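Local coordinates for phospholipase C-beta (PLC-beta) (PDB 3QR0), which belongs to the phospholipase C-beta family and combines PH, EF-hand-like, TIM-barrel X and Y, and C2 domains with a bound calcium ion, at residues G322-I334 against G453-K465. Numbering follows the deposited sequence.
Sequences GANMKLTLAAYYI and GVPLPTPYDLRKK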
loop_
_atom_site.group_PDB
_atom_site.type_symbol
_atom_site.label_atom_id
_atom_site.label_comp_id
_atom_site.label_asym_id
_atom_site.label_seq_id
_atom_site.Cartn_x
_atom_site.Cartn_y
_atom_site.Cartn_z
ATOM N N GLY A 322 -10.626 6.855 9.664
ATOM C CA GLY A 322 -11.995 7.134 10.076
ATOM C C GLY A 322 -12.744 5.965 10.680
ATOM O O GLY A 322 -13.852 6.135 11.180
ATOM N N ALA A 323 -12.153 4.774 10.650
ATOM C CA ALA A 323 -12.836 3.593 11.176
ATOM C C ALA A 323 -12.949 3.659 12.695
ATOM O O ALA A 323 -12.148 4.314 13.367
ATOM C CB ALA A 323 -12.113 2.318 10.756
ATOM N N ASN A 324 -13.965 2.984 13.219
ATOM C CA ASN A 324 -14.123 2.805 14.653
ATOM C C ASN A 324 -12.999 1.909 15.162
ATOM O O ASN A 324 -12.971 0.711 14.862
ATOM C CB ASN A 324 -15.494 2.182 14.939
ATOM C CG ASN A 324 -15.712 1.856 16.408
ATOM O OD1 ASN A 324 -14.948 2.262 17.278
ATOM N ND2 ASN A 324 -16.781 1.119 16.685
ATOM N N MET A 325 -12.078 2.500 15.923
ATOM C CA MET A 325 -10.924 1.784 16.467
ATOM C C MET A 325 -11.138 1.338 17.913
ATOM O O MET A 325 -10.187 0.945 18.595
ATOM C CB MET A 325 -9.675 2.674 16.391
ATOM C CG MET A 325 -9.332 3.157 14.981
ATOM S SD MET A 325 -9.194 1.802 13.792
ATOM C CE MET A 325 -7.766 0.927 14.422
ATOM N N LYS A 326 -12.383 1.387 18.378
ATOM C CA LYS A 326 -12.697 1.104 19.777
ATOM C C LYS A 326 -13.524 -0.174 19.962
ATOM O O LYS A 326 -14.351 -0.263 20.865
ATOM C CB LYS A 326 -13.401 2.315 20.396
ATOM C CG LYS A 326 -12.581 3.600 20.314
ATOM C CD LYS A 326 -13.347 4.793 20.870
ATOM C CE LYS A 326 -12.529 6.071 20.756
ATOM N NZ LYS A 326 -13.058 7.155 21.639
ATOM N N LEU A 327 -13.280 -1.171 19.113
ATOM C CA LEU A 327 -13.832 -2.508 19.314
ATOM C C LEU A 327 -12.702 -3.471 19.675
ATOM O O LEU A 327 -11.526 -3.133 19.546
ATOM C CB LEU A 327 -14.567 -2.976 18.056
ATOM C CG LEU A 327 -15.766 -2.094 17.663
ATOM C CD1 LEU A 327 -16.363 -2.545 16.344
ATOM C CD2 LEU A 327 -16.824 -2.086 18.768
ATOM N N THR A 328 -13.065 -4.663 20.141
ATOM C CA THR A 328 -12.089 -5.693 20.477
ATOM C C THR A 328 -11.105 -5.959 19.321
ATOM O O THR A 328 -11.496 -5.902 18.158
ATOM C CB THR A 328 -12.794 -7.011 20.863
ATOM O OG1 THR A 328 -11.817 -8.031 21.090
ATOM C CG2 THR A 328 -13.749 -7.472 19.751
ATOM N N LEU A 329 -9.840 -6.238 19.647
ATOM C CA LEU A 329 -8.812 -6.592 18.636
ATOM C C LEU A 329 -9.270 -7.646 17.630
ATOM O O LEU A 329 -8.886 -7.605 16.455
ATOM C CB LEU A 329 -7.527 -7.116 19.298
ATOM C CG LEU A 329 -6.382 -6.138 19.573
ATOM C CD1 LEU A 329 -5.256 -6.850 20.334
ATOM C CD2 LEU A 329 -5.848 -5.544 18.278
ATOM N N ALA A 330 -10.056 -8.609 18.105
ATOM C CA ALA A 330 -10.576 -9.686 17.261
ATOM C C ALA A 330 -11.457 -9.180 16.105
ATOM O O ALA A 330 -11.693 -9.910 15.150
ATOM C CB ALA A 330 -11.352 -10.704 18.119
ATOM N N ALA A 331 -11.916 -7.934 16.188
ATOM C CA ALA A 331 -12.810 -7.350 15.189
ATOM C C ALA A 331 -12.118 -6.795 13.936
ATOM O O ALA A 331 -12.789 -6.302 13.038
ATOM C CB ALA A 331 -13.657 -6.250 15.842
ATOM N N TYR A 332 -10.795 -6.888 13.864
ATOM C CA TYR A 332 -10.038 -6.217 12.810
ATOM C C TYR A 332 -9.219 -7.171 11.962
ATOM O O TYR A 332 -8.749 -8.199 12.442
ATOM C CB TYR A 332 -9.098 -5.180 13.427
ATOM C CG TYR A 332 -9.835 -4.128 14.201
ATOM C CD1 TYR A 332 -10.216 -2.933 13.605
ATOM C CD2 TYR A 332 -10.179 -4.340 15.527
ATOM C CE1 TYR A 332 -10.918 -1.964 14.321
ATOM C CE2 TYR A 332 -10.878 -3.384 16.246
ATOM C CZ TYR A 332 -11.247 -2.204 15.639
ATOM O OH TYR A 332 -11.941 -1.274 16.369
ATOM N N TYR A 333 -9.037 -6.806 10.700
ATOM C CA TYR A 333 -7.986 -7.394 9.890
ATOM C C TYR A 333 -6.737 -6.568 10.181
ATOM O O TYR A 333 -6.788 -5.340 10.141
ATOM C CB TYR A 333 -8.329 -7.329 8.406
ATOM C CG TYR A 333 -9.554 -8.114 8.009
ATOM C CD1 TYR A 333 -9.685 -9.462 8.345
ATOM C CD2 TYR A 333 -10.571 -7.517 7.272
ATOM C CE1 TYR A 333 -10.812 -10.189 7.970
ATOM C CE2 TYR A 333 -11.700 -8.236 6.891
ATOM C CZ TYR A 333 -11.814 -9.570 7.239
ATOM O OH TYR A 333 -12.936 -10.278 6.865
ATOM N N ILE A 334 -5.638 -7.243 10.495
ATOM C CA ILE A 334 -4.408 -6.599 10.958
ATOM C C ILE A 334 -3.263 -6.987 10.013
ATOM O O ILE A 334 -2.975 -8.170 9.825
ATOM C CB ILE A 334 -4.073 -7.024 12.403
ATOM C CG1 ILE A 334 -5.265 -6.766 13.335
ATOM C CG2 ILE A 334 -2.828 -6.289 12.910
ATOM C CD1 ILE A 334 -5.024 -7.167 14.787
ATOM N N GLY A 453 -14.182 -14.773 29.558
ATOM C CA GLY A 453 -15.326 -13.900 29.291
ATOM C C GLY A 453 -14.987 -12.425 29.146
ATOM O O GLY A 453 -15.857 -11.623 28.806
ATOM N N VAL A 454 -13.734 -12.059 29.404
ATOM C CA VAL A 454 -13.305 -10.673 29.299
ATOM C C VAL A 454 -12.748 -10.412 27.898
ATOM O O VAL A 454 -11.749 -11.021 27.502
ATOM C CB VAL A 454 -12.236 -10.339 30.350
ATOM C CG1 VAL A 454 -11.727 -8.922 30.163
ATOM C CG2 VAL A 454 -12.806 -10.526 31.762
ATOM N N PRO A 455 -13.381 -9.498 27.143
ATOM C CA PRO A 455 -12.912 -9.278 25.773
ATOM C C PRO A 455 -11.532 -8.627 25.696
ATOM O O PRO A 455 -11.099 -7.951 26.637
ATOM C CB PRO A 455 -13.985 -8.370 25.166
ATOM C CG PRO A 455 -14.664 -7.732 26.313
ATOM C CD PRO A 455 -14.558 -8.672 27.471
ATOM N N LEU A 456 -10.849 -8.846 24.578
ATOM C CA LEU A 456 -9.556 -8.222 24.340
ATOM C C LEU A 456 -9.724 -6.708 24.328
ATOM O O LEU A 456 -10.795 -6.218 23.966
ATOM C CB LEU A 456 -8.976 -8.676 23.001
ATOM C CG LEU A 456 -8.638 -10.155 22.869
ATOM C CD1 LEU A 456 -8.537 -10.567 21.394
ATOM C CD2 LEU A 456 -7.358 -10.472 23.616
ATOM N N PRO A 457 -8.674 -5.959 24.722
ATOM C CA PRO A 457 -8.695 -4.503 24.570
ATOM C C PRO A 457 -8.847 -4.082 23.110
ATOM O O PRO A 457 -8.751 -4.920 22.212
ATOM C CB PRO A 457 -7.323 -4.066 25.102
ATOM C CG PRO A 457 -6.845 -5.184 25.942
ATOM C CD PRO A 457 -7.420 -6.429 25.339
ATOM N N THR A 458 -9.080 -2.793 22.886
ATOM C CA THR A 458 -9.264 -2.255 21.534
ATOM C C THR A 458 -7.940 -1.726 20.999
ATOM O O THR A 458 -7.039 -1.421 21.779
ATOM C CB THR A 458 -10.283 -1.102 21.521
ATOM O OG1 THR A 458 -9.685 0.077 22.078
ATOM C CG2 THR A 458 -11.540 -1.469 22.330
ATOM N N PRO A 459 -7.811 -1.603 19.668
ATOM C CA PRO A 459 -6.587 -0.988 19.161
ATOM C C PRO A 459 -6.347 0.406 19.757
ATOM O O PRO A 459 -5.201 0.777 20.028
ATOM C CB PRO A 459 -6.828 -0.911 17.646
ATOM C CG PRO A 459 -7.816 -1.992 17.358
ATOM C CD PRO A 459 -8.693 -2.069 18.580
ATOM N N TYR A 460 -7.428 1.149 19.979
ATOM C CA TYR A 460 -7.350 2.481 20.570
ATOM C C TYR A 460 -6.750 2.433 21.985
ATOM O O TYR A 460 -5.930 3.280 22.346
ATOM C CB TYR A 460 -8.736 3.134 20.592
ATOM C CG TYR A 460 -8.708 4.606 20.927
ATOM C CD1 TYR A 460 -8.400 5.555 19.954
ATOM C CD2 TYR A 460 -8.981 5.050 22.212
ATOM C CE1 TYR A 460 -8.366 6.912 20.260
ATOM C CE2 TYR A 460 -8.954 6.408 22.525
ATOM C CZ TYR A 460 -8.642 7.326 21.541
ATOM O OH TYR A 460 -8.610 8.667 21.843
ATOM N N ASP A 461 -7.141 1.429 22.769
ATOM C CA ASP A 461 -6.597 1.251 24.119
ATOM C C ASP A 461 -5.094 1.033 24.083
ATOM O O ASP A 461 -4.394 1.405 25.020
ATOM C CB ASP A 461 -7.218 0.037 24.826
ATOM C CG ASP A 461 -8.692 0.205 25.118
ATOM O OD1 ASP A 461 -9.162 1.359 25.250
ATOM O OD2 ASP A 461 -9.378 -0.840 25.224
ATOM N N LEU A 462 -4.609 0.419 23.003
ATOM C CA LEU A 462 -3.235 -0.051 22.927
ATOM C C LEU A 462 -2.376 0.708 21.912
ATOM O O LEU A 462 -1.380 0.182 21.436
ATOM C CB LEU A 462 -3.237 -1.547 22.607
ATOM C CG LEU A 462 -3.881 -2.449 23.666
ATOM C CD1 LEU A 462 -3.809 -3.899 23.241
ATOM C CD2 LEU A 462 -3.213 -2.260 25.019
ATOM N N ARG A 463 -2.744 1.949 21.609
ATOM C CA ARG A 463 -1.937 2.778 20.722
ATOM C C ARG A 463 -0.526 2.918 21.276
ATOM O O ARG A 463 -0.338 3.050 22.487
ATOM C CB ARG A 463 -2.551 4.166 20.548
ATOM C CG ARG A 463 -3.748 4.209 19.619
ATOM C CD ARG A 463 -4.366 5.596 19.635
ATOM N NE ARG A 463 -4.868 5.908 20.969
ATOM C CZ ARG A 463 -5.075 7.135 21.444
ATOM N NH1 ARG A 463 -4.830 8.211 20.703
ATOM N NH2 ARG A 463 -5.525 7.285 22.680
ATOM N N LYS A 464 0.457 2.865 20.379
ATOM C CA LYS A 464 1.871 2.988 20.737
ATOM C C LYS A 464 2.335 1.887 21.692
ATOM O O LYS A 464 3.221 2.115 22.514
ATOM C CB LYS A 464 2.157 4.374 21.337
ATOM C CG LYS A 464 1.784 5.540 20.414
ATOM C CD LYS A 464 2.987 6.106 19.694
ATOM C CE LYS A 464 3.831 6.983 20.612
ATOM N NZ LYS A 464 5.257 7.020 20.170
ATOM N N LYS A 465 1.744 0.699 21.580
ATOM C CA LYS A 465 2.161 -0.448 22.383
ATOM C C LYS A 465 2.592 -1.621 21.505
ATOM O O LYS A 465 2.023 -1.857 20.433
ATOM C CB LYS A 465 1.046 -0.895 23.332
ATOM C CG LYS A 465 0.608 0.164 24.347
ATOM C CD LYS A 465 1.697 0.450 25.364
ATOM C CE LYS A 465 1.313 1.578 26.306
ATOM N NZ LYS A 465 2.499 2.015 27.081
HETATM O O HOH W 1 -12.357 -10.438 22.235
#
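Pro-459 wedges its ring between Met-325, Leu-329 and Tyr-332. Its CB meets the methyl CE of Met-325 at 3.8 Å, that chain being bent at chi2 (-54°) and chi3 (-65°). CG sits over one face of the Tyr-332 ring, 3.8 Å from the centroid and offset toward the rim, a CH-pi contact, while Leu-329 CD2 slides past it. CD lies 3.2 Å from Leu-327 O and 3.4 Å from Met-325 O. Tyr-332 OH donates to Asn-324 O and accepts from Leu-327 N. Both segments belong to the X half of the TIM-barrel-like catalytic domain; 453-465 is the loop leading into barrel strand 466-469, and 332-334 pairs with strand 622-624. Two backbone bonds flank the proline: Tyr-460 N to Met-325 O (3.1 Å) and Leu-329 N to Pro-457 O (3.1 Å). Thr-458 OG1 accepts from Asp-461 N in an ST motif. With CG anti to the backbone N (chi1 -168°), the Tyr-460 ring runs alongside Lys-326: CE lies over the centre of one face (CH-pi, 3.9 Å from the centroid), NZ makes a cation-pi contact there (4.6 Å), and Arg-463 NH2 lies over the rim of the opposite face. A water joins Thr-328 OG1 to Leu-456 N.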